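NimC/NimA family protein (Clostridium acetobutylicum, PDB 2IG6) binds flavin mononucleotide in a fold related to pyridoxamine 5'-phosphate oxidase and is probably a flavin-dependent oxidoreductase of the NimC/NimA family. Local coordinates at residues 102-106 and 120-124. Numbering follows the deposited sequence. Where two conformers were deposited one is given.
Sequences REVKE and SVDDG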
# COMPACT_ATOMS: atom_id res chain seq x y z
N ARG A 102 -13.51 -17.85 -18.87
CA ARG A 102 -14.51 -18.29 -17.91
C ARG A 102 -13.94 -19.32 -16.94
O ARG A 102 -14.26 -19.29 -15.74
CB ARG A 102 -15.71 -18.86 -18.65
CG ARG A 102 -16.94 -19.05 -17.80
CD ARG A 102 -18.11 -19.49 -18.69
NE ARG A 102 -19.38 -19.56 -17.97
CZ ARG A 102 -19.72 -20.56 -17.16
NH1 ARG A 102 -18.90 -21.59 -16.95
NH2 ARG A 102 -20.90 -20.54 -16.55
N GLU A 103 -13.09 -20.21 -17.45
CA GLU A 103 -12.50 -21.29 -16.65
C GLU A 103 -11.65 -20.76 -15.48
O GLU A 103 -11.57 -21.38 -14.42
CB GLU A 103 -11.63 -22.24 -17.52
CG GLU A 103 -10.20 -21.69 -17.79
CD GLU A 103 -9.55 -22.26 -19.04
OE1 GLU A 103 -10.14 -22.05 -20.12
OE2 GLU A 103 -8.46 -22.89 -18.95
N VAL A 104 -11.03 -19.60 -15.66
CA VAL A 104 -10.21 -19.03 -14.59
C VAL A 104 -11.10 -18.48 -13.48
O VAL A 104 -10.77 -18.63 -12.30
CB VAL A 104 -9.23 -17.94 -15.08
CG1 VAL A 104 -8.27 -17.60 -13.99
CG2 VAL A 104 -8.46 -18.43 -16.29
N LYS A 105 -12.21 -17.86 -13.86
CA LYS A 105 -13.19 -17.39 -12.89
C LYS A 105 -13.75 -18.54 -12.07
O LYS A 105 -13.89 -18.41 -10.85
CB LYS A 105 -14.32 -16.62 -13.58
CG LYS A 105 -13.85 -15.32 -14.19
CD LYS A 105 -14.89 -14.75 -15.14
CE LYS A 105 -14.29 -13.61 -15.94
NZ LYS A 105 -15.19 -13.16 -17.01
N GLU A 106 -14.08 -19.65 -12.73
CA GLU A 106 -14.54 -20.85 -12.03
C GLU A 106 -13.52 -21.34 -11.02
O GLU A 106 -13.87 -21.68 -9.89
CB GLU A 106 -14.87 -21.97 -13.02
CG GLU A 106 -16.08 -21.65 -13.86
CD GLU A 106 -16.45 -22.74 -14.83
OE1 GLU A 106 -15.56 -23.17 -15.61
OE2 GLU A 106 -17.63 -23.15 -14.81
N SER A 120 -20.04 -14.45 -8.71
CA SER A 120 -20.39 -15.70 -9.35
C SER A 120 -19.90 -15.64 -10.80
O SER A 120 -19.71 -14.56 -11.34
CB SER A 120 -21.90 -15.97 -9.27
OG SER A 120 -22.65 -14.93 -9.87
N VAL A 121 -19.71 -16.79 -11.42
CA VAL A 121 -19.05 -16.89 -12.74
C VAL A 121 -19.69 -15.99 -13.80
O VAL A 121 -19.00 -15.43 -14.64
CB VAL A 121 -19.06 -18.33 -13.35
CG1 VAL A 121 -18.02 -18.43 -14.48
CG2 VAL A 121 -18.79 -19.41 -12.30
N ASP A 122 -21.01 -15.89 -13.78
CA ASP A 122 -21.72 -15.18 -14.84
C ASP A 122 -22.33 -13.89 -14.36
O ASP A 122 -23.32 -13.41 -14.93
CB ASP A 122 -22.82 -16.07 -15.43
CG ASP A 122 -22.26 -17.25 -16.20
OD1 ASP A 122 -21.28 -17.07 -16.96
OD2 ASP A 122 -22.81 -18.36 -16.05
N ASP A 123 -21.74 -13.30 -13.33
CA ASP A 123 -22.31 -12.08 -12.78
C ASP A 123 -21.98 -10.83 -13.59
O ASP A 123 -22.52 -9.77 -13.30
CB ASP A 123 -21.95 -11.91 -11.30
CG ASP A 123 -20.46 -11.64 -11.06
OD1 ASP A 123 -19.69 -11.42 -12.02
OD2 ASP A 123 -20.09 -11.67 -9.87
N GLY A 124 -21.11 -10.94 -14.59
CA GLY A 124 -20.77 -9.81 -15.45
C GLY A 124 -19.85 -8.76 -14.81
O GLY A 124 -19.47 -7.79 -15.46
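Arg102, in helix 102-111, and Asp122, in the loop before strand 126-139, form a two-point salt bridge. The guanidinium presents its side, with one nitrogen for each carboxylate oxygen: Arg102 NH2 lies 2.9 Å from Asp122 OD2, and Arg102 NE makes a longer hydrogen bond of 3.3 Å to Asp122 OD1. Both oxygens are approached on their syn sides, yet the two planes are turned 42° from each other, and both bonds are moderately bent. At the other end of the guanidinium, Arg102 NH1 stands 2.9 Å from Glu106 OE2, one helical turn along. Arg102 therefore joins two acidic residues in a charge network, and partners on two of its sides should restrict rotation of the group.

Van der Waals contact centres on Val121, modelled in two conformers; the methyl contacts given here hold for one of them. In that conformer its side chain meets that of Arg102 at about a right angle. Val121 CG1 lies over the middle of one guanidinium face, 3.8 Å above the plane, and also touches Arg102 CG at 3.5 Å. With CG anti to the backbone N (chi1 -166°) and an extended chain on to NE, Arg102 passes over this methyl before reaching Asp122. Glu106 CG packs against both valine methyls.

The loop has its own bracing: a type I turn runs from Ser120 to Asp123, and Asp123 OD2 accepts a hydrogen bond from Ser120 N.

This surface contact, with the Lys105 side chain about 13 Å from the bound FMN, ties the first turn of helix 102-111 to the loop leading into strand 126-139. Beneath it, Val104 packs on Phe52, Tyr54 and Val128, and Lys105 on Phe126, seating the helix against strands 52-54 and 126-139.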